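PDB 5KHL: hemin ABC transporter, periplasmic hemin-binding protein HutB from Vibrio cholerae, which probably binds hemin in the periplasm and hands it to the inner-membrane hemin ABC transporter for uptake into the cell. Local coordinates for residues 28-32 with 33-37; 47-50 with 51-54; 173-176 with 177-181; 183-186 with 187-191. All blocks are in the same frame, centred on the assembly; numbering follows the deposited sequence.

Contact 1: residues 28-32 with 33-37; sequences ELILA and LGAEQ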
ATOM      1  N   GLU A  28       6.578  -5.904   5.930  1.00 32.27           N
ATOM      2  CA  GLU A  28       5.945  -5.376   7.142  1.00 33.46           C
ATOM      3  C   GLU A  28       5.380  -6.532   7.972  1.00 34.70           C
ATOM      4  O   GLU A  28       5.569  -6.574   9.182  1.00 41.16           O
ATOM      5  CB  GLU A  28       4.859  -4.312   6.826  1.00 40.84           C
ATOM      6  CG  GLU A  28       3.721  -4.765   5.927  1.00 50.55           C
ATOM      7  CD  GLU A  28       2.442  -3.915   6.041  1.00 55.36           C
ATOM      8  OE1 GLU A  28       2.508  -2.688   6.286  1.00 33.46           O
ATOM      9  OE2 GLU A  28       1.352  -4.495   5.868  1.00 56.79           O
ATOM     10  N   LEU A  29       4.717  -7.479   7.317  1.00 32.38           N
ATOM     11  CA  LEU A  29       4.143  -8.597   8.034  1.00 46.64           C
ATOM     12  C   LEU A  29       5.252  -9.464   8.656  1.00 45.58           C
ATOM     13  O   LEU A  29       5.171  -9.818   9.837  1.00 51.98           O
ATOM     14  CB  LEU A  29       3.223  -9.412   7.110  1.00 33.70           C
ATOM     15  CG  LEU A  29       1.992  -8.622   6.624  1.00 39.53           C
ATOM     16  CD1 LEU A  29       1.070  -9.474   5.777  1.00 37.45           C
ATOM     17  CD2 LEU A  29       1.227  -8.018   7.785  1.00 33.38           C
ATOM     18  N   ILE A  30       6.300  -9.754   7.883  1.00 41.33           N
ATOM     19  CA  ILE A  30       7.458 -10.512   8.378  1.00 39.59           C
ATOM     20  C   ILE A  30       8.038  -9.879   9.654  1.00 40.52           C
ATOM     21  O   ILE A  30       8.340 -10.568  10.634  1.00 44.01           O
ATOM     22  CB  ILE A  30       8.573 -10.638   7.288  1.00 40.66           C
ATOM     23  CG1 ILE A  30       8.043 -11.413   6.080  1.00 39.37           C
ATOM     24  CG2 ILE A  30       9.822 -11.332   7.849  1.00 45.30           C
ATOM     25  CD1 ILE A  30       9.088 -11.787   5.060  1.00 40.73           C
ATOM     26  N   LEU A  31       8.161  -8.561   9.642  1.00 39.57           N
ATOM     27  CA  LEU A  31       8.568  -7.819  10.827  1.00 48.23           C
ATOM     28  C   LEU A  31       7.498  -7.904  11.928  1.00 51.52           C
ATOM     29  O   LEU A  31       7.819  -8.161  13.087  1.00 57.04           O
ATOM     30  CB  LEU A  31       8.859  -6.353  10.463  1.00 45.73           C
ATOM     31  CG  LEU A  31      10.270  -5.919  10.035  1.00 45.82           C
ATOM     32  CD1 LEU A  31      10.887  -6.861   9.022  1.00 42.26           C
ATOM     33  CD2 LEU A  31      10.253  -4.493   9.475  1.00 39.06           C
ATOM     34  N   ALA A  32       6.228  -7.713  11.569  1.00 47.90           N
ATOM     35  CA  ALA A  32       5.150  -7.675  12.571  1.00 48.82           C
ATOM     36  C   ALA A  32       5.044  -8.988  13.302  1.00 47.79           C
ATOM     37  O   ALA A  32       4.679  -9.027  14.467  1.00 56.40           O
ATOM     38  CB  ALA A  32       3.814  -7.328  11.930  1.00 42.10           C
ATOM     39  N   LEU A  33       5.370 -10.070  12.605  1.00 53.30           N
ATOM     40  CA  LEU A  33       5.277 -11.414  13.182  1.00 51.57           C
ATOM     41  C   LEU A  33       6.573 -11.781  13.914  1.00 53.08           C
ATOM     42  O   LEU A  33       6.763 -12.918  14.350  1.00 58.46           O
ATOM     43  CB  LEU A  33       4.954 -12.429  12.083  1.00 49.24           C
ATOM     44  CG  LEU A  33       3.573 -12.272  11.433  1.00 47.03           C
ATOM     45  CD1 LEU A  33       3.495 -12.883  10.035  1.00 42.87           C
ATOM     46  CD2 LEU A  33       2.513 -12.872  12.327  1.00 47.30           C
ATOM     47  N   GLY A  34       7.464 -10.801  14.036  1.00 48.17           N
ATOM     48  CA  GLY A  34       8.707 -10.968  14.760  1.00 52.24           C
ATOM     49  C   GLY A  34       9.778 -11.773  14.052  1.00 57.56           C
ATOM     50  O   GLY A  34      10.723 -12.231  14.693  1.00 60.57           O
ATOM     51  N   ALA A  35       9.667 -11.924  12.735  1.00 47.05           N
ATOM     52  CA  ALA A  35      10.575 -12.826  12.021  1.00 56.33           C
ATOM     53  C   ALA A  35      11.605 -12.103  11.164  1.00 52.24           C
ATOM     54  O   ALA A  35      12.023 -12.627  10.135  1.00 58.87           O
ATOM     55  CB  ALA A  35       9.781 -13.804  11.151  1.00 52.08           C
ATOM     56  N   GLU A  36      12.037 -10.916  11.581  1.00 53.68           N
ATOM     57  CA  GLU A  36      13.018 -10.173  10.786  1.00 54.45           C
ATOM     58  C   GLU A  36      14.383 -10.872  10.673  1.00 46.62           C
ATOM     59  O   GLU A  36      15.099 -10.653   9.722  1.00 44.74           O
ATOM     60  CB  GLU A  36      13.212  -8.756  11.342  1.00 56.02           C
ATOM     61  CG  GLU A  36      13.420  -8.688  12.832  1.00 64.44           C
ATOM     62  CD  GLU A  36      13.774  -7.287  13.301  1.00 78.14           C
ATOM     63  OE1 GLU A  36      14.122  -6.441  12.451  1.00 68.24           O
ATOM     64  OE2 GLU A  36      13.709  -7.032  14.525  1.00 95.18           O
ATOM     65  N   GLN A  37      14.731 -11.734  11.623  1.00 66.62           N
ATOM     66  CA  GLN A  37      16.034 -12.421  11.587  1.00 65.99           C
ATOM     67  C   GLN A  37      16.101 -13.428  10.439  1.00 68.65           C
ATOM     68  O   GLN A  37      17.175 -13.923  10.109  1.00 73.13           O
ATOM     69  CB  GLN A  37      16.323 -13.122  12.924  1.00 62.69           C
ATOM     70  CG  GLN A  37      15.331 -14.219  13.293  1.00 93.24           C
ATOM     71  CD  GLN A  37      13.963 -13.676  13.711  1.00 93.52           C
ATOM     72  OE1 GLN A  37      13.802 -12.474  13.928  1.00 91.97           O
ATOM     73  NE2 GLN A  37      12.971 -14.565  13.819  1.00 92.37           N
TER

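Contact 2: residues 47-50 with 51-54; sequences EVPS and SLNL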
ATOM      1  N   GLU A  47      10.854  -1.446   3.772  1.00 63.35           N
ATOM      2  CA  GLU A  47      11.527  -0.692   4.819  1.00 69.29           C
ATOM      3  C   GLU A  47      11.899  -1.588   5.985  1.00 68.43           C
ATOM      4  O   GLU A  47      11.080  -2.357   6.498  1.00 62.65           O
ATOM      5  CB  GLU A  47      10.666   0.468   5.284  1.00 78.51           C
ATOM      6  CG  GLU A  47      10.798   1.645   4.350  1.00 92.29           C
ATOM      7  CD  GLU A  47       9.502   2.397   4.194  1.00102.58           C
ATOM      8  OE1 GLU A  47       9.593   3.629   4.028  1.00111.82           O
ATOM      9  OE2 GLU A  47       8.408   1.769   4.239  1.00 96.13           O
ATOM     10  N   VAL A  48      13.164  -1.488   6.367  1.00 47.27           N
ATOM     11  CA  VAL A  48      13.759  -2.341   7.368  1.00 52.58           C
ATOM     12  C   VAL A  48      14.705  -1.449   8.133  1.00 57.17           C
ATOM     13  O   VAL A  48      15.111  -0.403   7.628  1.00 53.71           O
ATOM     14  CB  VAL A  48      14.504  -3.559   6.737  1.00 68.37           C
ATOM     15  CG1 VAL A  48      13.508  -4.499   6.016  1.00 32.92           C
ATOM     16  CG2 VAL A  48      15.616  -3.095   5.804  1.00 51.66           C
ATOM     17  N   PRO A  49      15.031  -1.822   9.372  1.00 60.45           N
ATOM     18  CA  PRO A  49      15.931  -0.933  10.123  1.00 60.42           C
ATOM     19  C   PRO A  49      17.348  -0.945   9.560  1.00 64.45           C
ATOM     20  O   PRO A  49      17.860  -1.995   9.167  1.00 48.51           O
ATOM     21  CB  PRO A  49      15.897  -1.505  11.541  1.00 60.17           C
ATOM     22  CG  PRO A  49      15.447  -2.919  11.382  1.00 54.43           C
ATOM     23  CD  PRO A  49      14.572  -2.974  10.164  1.00 56.15           C
ATOM     24  N   SER A  50      17.958   0.236   9.512  1.00 72.47           N
ATOM     25  CA  SER A  50      19.325   0.416   9.027  1.00 64.77           C
ATOM     26  C   SER A  50      20.254  -0.623   9.625  1.00 53.02           C
ATOM     27  O   SER A  50      21.098  -1.176   8.939  1.00 52.33           O
ATOM     28  CB  SER A  50      19.830   1.813   9.372  1.00 70.15           C
ATOM     29  OG  SER A  50      18.943   2.807   8.903  1.00 71.57           O
ATOM     30  N   SER A  51      20.049  -0.903  10.904  1.00 51.43           N
ATOM     31  CA  SER A  51      20.881  -1.827  11.666  1.00 54.94           C
ATOM     32  C   SER A  51      21.055  -3.220  11.042  1.00 52.62           C
ATOM     33  O   SER A  51      22.066  -3.888  11.265  1.00 56.20           O
ATOM     34  CB  SER A  51      20.303  -1.970  13.083  1.00 58.55           C
ATOM     35  OG  SER A  51      18.993  -1.433  13.165  1.00 56.34           O
ATOM     36  N   LEU A  52      20.072  -3.655  10.263  1.00 60.59           N
ATOM     37  CA  LEU A  52      20.045  -5.022   9.742  1.00 55.27           C
ATOM     38  C   LEU A  52      21.079  -5.236   8.643  1.00 62.76           C
ATOM     39  O   LEU A  52      21.478  -6.372   8.377  1.00 52.03           O
ATOM     40  CB  LEU A  52      18.651  -5.346   9.217  1.00 50.18           C
ATOM     41  CG  LEU A  52      17.848  -6.422   9.947  1.00 58.33           C
ATOM     42  CD1 LEU A  52      18.330  -6.611  11.375  1.00 61.70           C
ATOM     43  CD2 LEU A  52      16.367  -6.068   9.937  1.00 46.34           C
ATOM     44  N   ASN A  53      21.494  -4.136   8.012  1.00 48.18           N
ATOM     45  CA  ASN A  53      22.399  -4.172   6.868  1.00 50.15           C
ATOM     46  C   ASN A  53      21.896  -5.114   5.762  1.00 52.75           C
ATOM     47  O   ASN A  53      22.681  -5.840   5.143  1.00 46.16           O
ATOM     48  CB  ASN A  53      23.815  -4.570   7.317  1.00 51.55           C
ATOM     49  CG  ASN A  53      24.470  -3.518   8.220  1.00 55.56           C
ATOM     50  OD1 ASN A  53      24.124  -2.341   8.175  1.00 55.03           O
ATOM     51  ND2 ASN A  53      25.425  -3.948   9.040  1.00 60.30           N
ATOM     52  N   LEU A  54      20.585  -5.112   5.522  1.00 51.91           N
ATOM     53  CA  LEU A  54      20.024  -6.018   4.524  1.00 51.75           C
ATOM     54  C   LEU A  54      20.309  -5.504   3.116  1.00 43.54           C
ATOM     55  O   LEU A  54      20.132  -4.337   2.836  1.00 52.71           O
ATOM     56  CB  LEU A  54      18.525  -6.204   4.729  1.00 40.82           C
ATOM     57  CG  LEU A  54      18.065  -7.094   5.894  1.00 54.16           C
ATOM     58  CD1 LEU A  54      16.564  -6.944   6.112  1.00 46.37           C
ATOM     59  CD2 LEU A  54      18.407  -8.558   5.638  1.00 52.57           C
TER

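Contact 3: residues 173-176 with 177-181; sequences DTII and GLIGA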
ATOM      1  N   ASP A 173      -8.910   3.391  -2.444  1.00 50.36           N
ATOM      2  CA  ASP A 173     -10.354   3.278  -2.259  1.00 45.81           C
ATOM      3  C   ASP A 173     -10.741   2.618  -0.938  1.00 44.64           C
ATOM      4  O   ASP A 173     -11.652   3.084  -0.255  1.00 46.25           O
ATOM      5  CB  ASP A 173     -11.003   2.500  -3.395  1.00 55.58           C
ATOM      6  CG  ASP A 173     -12.483   2.301  -3.163  1.00 46.26           C
ATOM      7  OD1 ASP A 173     -12.916   1.151  -2.956  1.00 50.61           O
ATOM      8  OD2 ASP A 173     -13.195   3.319  -3.140  1.00 42.48           O
ATOM      9  N   THR A 174     -10.065   1.530  -0.586  1.00 35.62           N
ATOM     10  CA  THR A 174     -10.378   0.810   0.643  1.00 35.66           C
ATOM     11  C   THR A 174     -10.127   1.702   1.868  1.00 44.68           C
ATOM     12  O   THR A 174     -10.925   1.726   2.827  1.00 49.36           O
ATOM     13  CB  THR A 174      -9.540  -0.473   0.743  1.00 35.99           C
ATOM     14  OG1 THR A 174      -9.831  -1.323  -0.363  1.00 36.73           O
ATOM     15  CG2 THR A 174      -9.795  -1.224   2.029  1.00 36.30           C
ATOM     16  N   ILE A 175      -9.039   2.469   1.812  1.00 39.51           N
ATOM     17  CA  ILE A 175      -8.644   3.328   2.920  1.00 43.77           C
ATOM     18  C   ILE A 175      -9.673   4.437   3.156  1.00 43.97           C
ATOM     19  O   ILE A 175      -9.998   4.748   4.299  1.00 38.16           O
ATOM     20  CB  ILE A 175      -7.230   3.920   2.679  1.00 36.39           C
ATOM     21  CG1 ILE A 175      -6.188   2.822   2.917  1.00 36.63           C
ATOM     22  CG2 ILE A 175      -6.952   5.167   3.556  1.00 36.76           C
ATOM     23  CD1 ILE A 175      -4.787   3.196   2.422  1.00 44.97           C
ATOM     24  N   ILE A 176     -10.180   5.017   2.073  1.00 37.47           N
ATOM     25  CA  ILE A 176     -11.241   6.014   2.137  1.00 44.32           C
ATOM     26  C   ILE A 176     -12.533   5.449   2.790  1.00 43.49           C
ATOM     27  O   ILE A 176     -13.165   6.114   3.619  1.00 39.86           O
ATOM     28  CB  ILE A 176     -11.551   6.562   0.724  1.00 39.31           C
ATOM     29  CG1 ILE A 176     -10.402   7.431   0.240  1.00 39.03           C
ATOM     30  CG2 ILE A 176     -12.819   7.396   0.710  1.00 48.67           C
ATOM     31  CD1 ILE A 176     -10.457   7.715  -1.259  1.00 39.60           C
ATOM     32  N   GLY A 177     -12.915   4.229   2.421  1.00 38.41           N
ATOM     33  CA  GLY A 177     -14.052   3.577   3.055  1.00 39.33           C
ATOM     34  C   GLY A 177     -13.801   3.370   4.540  1.00 39.77           C
ATOM     35  O   GLY A 177     -14.663   3.656   5.360  1.00 45.93           O
ATOM     36  N   LEU A 178     -12.604   2.894   4.882  1.00 42.77           N
ATOM     37  CA  LEU A 178     -12.251   2.614   6.269  1.00 40.75           C
ATOM     38  C   LEU A 178     -12.201   3.855   7.154  1.00 46.96           C
ATOM     39  O   LEU A 178     -12.525   3.771   8.343  1.00 51.68           O
ATOM     40  CB  LEU A 178     -10.918   1.870   6.342  1.00 52.25           C
ATOM     41  CG  LEU A 178     -11.005   0.390   5.956  1.00 48.53           C
ATOM     42  CD1 LEU A 178      -9.636  -0.239   5.829  1.00 49.19           C
ATOM     43  CD2 LEU A 178     -11.820  -0.363   6.985  1.00 49.89           C
ATOM     44  N   ILE A 179     -11.815   5.007   6.604  1.00 40.58           N
ATOM     45  CA  ILE A 179     -11.858   6.225   7.403  1.00 39.64           C
ATOM     46  C   ILE A 179     -13.297   6.734   7.511  1.00 44.75           C
ATOM     47  O   ILE A 179     -13.569   7.704   8.217  1.00 44.52           O
ATOM     48  CB  ILE A 179     -10.963   7.345   6.839  1.00 52.88           C
ATOM     49  CG1 ILE A 179     -11.627   8.016   5.634  1.00 53.03           C
ATOM     50  CG2 ILE A 179      -9.535   6.829   6.568  1.00 43.26           C
ATOM     51  CD1 ILE A 179     -10.657   8.721   4.708  1.00 56.22           C
ATOM     52  N   GLY A 180     -14.218   6.070   6.822  1.00 42.01           N
ATOM     53  CA  GLY A 180     -15.624   6.414   6.915  1.00 48.47           C
ATOM     54  C   GLY A 180     -16.013   7.533   5.973  1.00 54.69           C
ATOM     55  O   GLY A 180     -16.917   8.311   6.268  1.00 59.61           O
ATOM     56  N   ALA A 181     -15.325   7.627   4.839  1.00 40.99           N
ATOM     57  CA  ALA A 181     -15.710   8.597   3.832  1.00 45.40           C
ATOM     58  C   ALA A 181     -16.334   7.897   2.620  1.00 44.70           C
ATOM     59  O   ALA A 181     -16.260   6.669   2.491  1.00 48.97           O
ATOM     60  CB  ALA A 181     -14.505   9.442   3.415  1.00 40.89           C
TER

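Contact 4: residues 183-186 with 187-191; sequences NPAS and PSITS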
ATOM      1  N   ASN A 183     -15.872   7.538  -1.389  1.00 48.64           N
ATOM      2  CA  ASN A 183     -15.023   7.769  -2.547  1.00 49.82           C
ATOM      3  C   ASN A 183     -15.897   8.003  -3.763  1.00 49.28           C
ATOM      4  O   ASN A 183     -16.336   7.046  -4.379  1.00 47.58           O
ATOM      5  CB  ASN A 183     -14.091   6.591  -2.807  1.00 40.52           C
ATOM      6  CG  ASN A 183     -13.227   6.810  -4.027  1.00 51.18           C
ATOM      7  OD1 ASN A 183     -13.065   7.947  -4.481  1.00 41.84           O
ATOM      8  ND2 ASN A 183     -12.663   5.726  -4.569  1.00 40.51           N
ATOM      9  N   PRO A 184     -16.131   9.277  -4.124  1.00 43.46           N
ATOM     10  CA  PRO A 184     -17.074   9.598  -5.209  1.00 46.51           C
ATOM     11  C   PRO A 184     -16.710   8.915  -6.528  1.00 49.72           C
ATOM     12  O   PRO A 184     -17.569   8.655  -7.374  1.00 51.35           O
ATOM     13  CB  PRO A 184     -16.971  11.126  -5.344  1.00 55.27           C
ATOM     14  CG  PRO A 184     -16.220  11.603  -4.133  1.00 59.78           C
ATOM     15  CD  PRO A 184     -15.377  10.453  -3.657  1.00 46.84           C
ATOM     16  N   ALA A 185     -15.431   8.608  -6.689  1.00 44.61           N
ATOM     17  CA  ALA A 185     -14.963   7.927  -7.888  1.00 55.94           C
ATOM     18  C   ALA A 185     -15.270   6.428  -7.914  1.00 56.94           C
ATOM     19  O   ALA A 185     -15.248   5.833  -8.989  1.00 45.85           O
ATOM     20  CB  ALA A 185     -13.451   8.146  -8.048  1.00 44.86           C
ATOM     21  N   SER A 186     -15.538   5.820  -6.753  1.00 64.36           N
ATOM     22  CA  SER A 186     -15.512   4.339  -6.612  1.00 70.70           C
ATOM     23  C   SER A 186     -16.613   3.550  -7.324  1.00 74.54           C
ATOM     24  O   SER A 186     -16.399   2.394  -7.676  1.00 90.22           O
ATOM     25  CB  SER A 186     -15.505   3.922  -5.126  1.00 78.10           C
ATOM     26  OG  SER A 186     -16.764   4.038  -4.485  1.00 83.95           O
ATOM     27  N   PRO A 187     -17.795   4.140  -7.526  1.00 56.38           N
ATOM     28  CA  PRO A 187     -18.706   3.392  -8.402  1.00 53.66           C
ATOM     29  C   PRO A 187     -18.251   3.415  -9.869  1.00 59.82           C
ATOM     30  O   PRO A 187     -17.886   2.380 -10.431  1.00 64.68           O
ATOM     31  CB  PRO A 187     -20.038   4.124  -8.230  1.00 51.31           C
ATOM     32  CG  PRO A 187     -19.650   5.508  -7.733  1.00 64.30           C
ATOM     33  CD  PRO A 187     -18.451   5.289  -6.877  1.00 51.25           C
ATOM     34  N   SER A 188     -18.252   4.611 -10.458  1.00 67.54           N
ATOM     35  CA  SER A 188     -17.977   4.828 -11.884  1.00 72.10           C
ATOM     36  C   SER A 188     -16.588   4.425 -12.385  1.00 73.40           C
ATOM     37  O   SER A 188     -16.417   4.059 -13.549  1.00 81.70           O
ATOM     38  CB  SER A 188     -18.196   6.305 -12.206  1.00 73.83           C
ATOM     39  OG  SER A 188     -18.024   7.096 -11.044  1.00 78.36           O
ATOM     40  N   ILE A 189     -15.587   4.521 -11.524  1.00 70.61           N
ATOM     41  CA  ILE A 189     -14.222   4.272 -11.964  1.00 65.37           C
ATOM     42  C   ILE A 189     -13.686   2.990 -11.366  1.00 60.68           C
ATOM     43  O   ILE A 189     -13.925   2.672 -10.197  1.00 65.65           O
ATOM     44  CB  ILE A 189     -13.287   5.436 -11.585  1.00 60.34           C
ATOM     45  CG1 ILE A 189     -13.912   6.755 -12.005  1.00 61.06           C
ATOM     46  CG2 ILE A 189     -11.931   5.274 -12.245  1.00 56.03           C
ATOM     47  CD1 ILE A 189     -14.194   6.806 -13.470  1.00 69.41           C
ATOM     48  N   THR A 190     -12.951   2.249 -12.173  1.00 50.55           N
ATOM     49  CA  THR A 190     -12.352   1.030 -11.682  1.00 56.58           C
ATOM     50  C   THR A 190     -10.854   1.132 -11.856  1.00 46.55           C
ATOM     51  O   THR A 190     -10.371   1.551 -12.905  1.00 47.17           O
ATOM     52  CB  THR A 190     -12.934  -0.196 -12.394  1.00 61.25           C
ATOM     53  OG1 THR A 190     -14.366  -0.199 -12.218  1.00 55.08           O
ATOM     54  CG2 THR A 190     -12.341  -1.468 -11.816  1.00 62.57           C
ATOM     55  N   SER A 191     -10.131   0.799 -10.794  1.00 50.82           N
ATOM     56  CA  SER A 191      -8.683   0.950 -10.760  1.00 57.26           C
ATOM     57  C   SER A 191      -8.306   2.431 -10.926  1.00 59.37           C
ATOM     58  O   SER A 191      -9.098   3.327 -10.628  1.00 54.21           O
ATOM     59  CB  SER A 191      -8.018   0.079 -11.840  1.00 57.92           C
ATOM     60  OG  SER A 191      -6.610   0.057 -11.709  1.00 56.44           O
TER

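Contact 1: residues 28-32 with 33-37
Leu33 turns its side chain back over the carbonyl of Leu29, one helical turn earlier. Its CG lies beside the backbone N and anti to its own carbonyl carbon (chi1 -66°), which brings CG to 3.3 Å from Leu29 O and lets CD1 run past the same oxygen. That oxygen also accepts the Leu33 N-H, with Leu33 N and Leu29 O 2.8 Å apart, so the amide and the side chain of one residue both meet it. The Leu33 side chain also packs against Ile117, His126 and Leu130, on the helices 107-120 and 125-143.

Ile30 meets the returning chain through its short branch. With CG2 anti to the backbone N, this methyl reaches forward to Ala35, 3.4 Å from Ala35 O and 4.1 Å from Ala35 CB. Ala35 CB in turn sits 3.6 Å from Ile30 O, so the two residues face each other across a backbone bond of 2.8 Å from Ala35 N to Ile30 O. Further along, Leu31 and Glu36 cross at about a right angle: Leu31 CD1 touches Glu36 CB at 3.8 Å, while the rest of the glutamate chain runs on extended toward Pro49 and Leu52.

The backbone between these pairs is drawn tight by a third bond, Gly34 N to Leu31 O at 2.8 Å, whose donor stands well above the carbonyl plane. Gly34 takes a positive phi of 75° as the C-prime residue. Together with the Ala35 N to Ile30 O bond and the apolar Ile30-Ala35 pair, this is a Schellman motif, closing helix 24-32 ahead of strand 39-42.

Contact 2: residues 47-50 with 51-54
Val48 and Leu54 meet at about a right angle, the end of the leucine set against the fork of the valine. Leu54 CD1 lies 3.9 Å from Val48 CG1 and 4.0 Å from Val48 CG2, so one methyl touches both branches. The leucine has its CG beside the backbone N (chi1 -75°) with an extended second torsion, and both residues also pack on Val42 of strand 39-42.

Leu52 is modelled away from the staggered positions, its first torsion at -114° and its second close to eclipsed. In this shape CD2 comes up obliquely to the CG-CD edge of the Pro49 ring, 3.6 Å from Pro49 CD and equally near Pro49 CG, while Leu52 CB rests 3.4 Å from Pro49 O. Glu36 touches both residues of this pair. Ser51, too, is nearly eclipsed, with OG almost in line with its backbone N, which puts that oxygen 3.5 Å from Pro49 CB.

Two backbone bonds hold the turn under these side chains: Leu52 N to Pro49 O at 3.0 Å and Asn53 N to Ser50 O at 3.1 Å. Each spans three residues, and each donor stands above the plane of its carbonyl. Asn53 then adopts left-handed helical backbone angles and swings the chain round, returning Leu54 to Val48. Successive i to i+3 bonds like these define a short 3-10 turn, here at the surface in the loop between strand 39-42 and helix 65-69.

Contact 3: residues 173-176 with 177-181
Ile179 folds over the carbonyls of Ile175 and Ile176, about one turn earlier, at the end of helix 171-178, where the chain leaves the helix through a Schellman motif. Its CB lies 3.8 Å from Ile175 O. At that carbon the side chain divides: CG2 is beside the backbone N and closes to 3.1 Å from Ile175 O, while CG1, placed between the backbone N and the carbonyl carbon (chi1 77°), comes 3.2 Å from Ile176 O. Beyond CG1, the terminal CD1 continues across Ile176, 3.8 Å from Ile176 CA. The isoleucine therefore straddles neighbouring carbonyl oxygens, and both are also occupied by amides: Ile175 O accepts from Ile179 N, and Ile176 O from Ala181 N at 2.9 Å.

The second of these bonds is the long one of the motif. The short one, Gly180 N to Gly177 O, sits within it, and Gly180 makes the reversal with a positive phi of 85°. Two carbonyls at the turn have partners outside it: Ile179 O accepts from Gln266 NE2, and Gly180 O bonds with Tyr270 OH, which ties this corner to the C-terminal part of the chain.

On another side of the helix Thr174 and Leu178 lie side by side and point the same way, with Thr174 CG2 at 3.9 Å from Leu178 CD1. The threonine hydroxyl, on the other branch, is bonded to Ser105 O. Closing the motif on its apolar side, Ile176 has CG2 anti to its backbone N, and this methyl meets Ala181 CB at 3.8 Å against Val152 of strand 152-156.

Contact 4: residues 183-186 with 187-191
Ser186 lays its hydroxyl beside the ring of Pro187, with Ser186 OG 3.2 Å from Pro187 CD. The chi1 of 76° places OG between the backbone N and the carbonyl carbon, and from there it can also turn back to Asn183. It donates to Asn183 O at 3.0 Å, in the plane of that carbonyl, and the same oxygen takes the Ser186 N-H at 2.8 Å. One carbonyl is thus gripped twice by a single residue. Asn183 OD1 adds a weak bond from Ala185 N, while Asn183 ND2 is bonded to Asp173 OD2 and Ala166 O, holding the amide mainly through its nitrogen.

Past the proline, Ile189 returns to Ala185. Its N-H meets Ala185 O at 2.9 Å, nearly along the C=O axis, and its CG1 stands 3.4 Å from the same oxygen. The two side chains touch more loosely, Ala185 CB to Ile189 CG1 at 4.2 Å, with Ala185 backed by Leu153 of strand 152-156.

Residues 183-186 form a type I beta turn reinforced by a serine hydroxyl; the Ile189 N to Ala185 O bond, i to i+4, follows it in the loop that joins helix 171-178 to edge strand 192-194.

Overall arrangement
The contacts follow one another along the chain and fall into two pairs. Contacts 1 and 2, with centres about 12 Å apart, flank strand 39-42 at the edge of the parallel sheet and touch through Glu36, Pro49 and Leu52. Contacts 3 and 4, also about 12 Å apart, belong to the part built on the mixed sheet, and Asp173 joins Asn183 between them. Contacts 2 and 4 are about 38 Å apart between centres. Helix 125-143 packs on both contact 1 and contact 3, consistent with the two lobes bridged by a long helix in this family of periplasmic binding proteins, where ligand is generally held between the lobes.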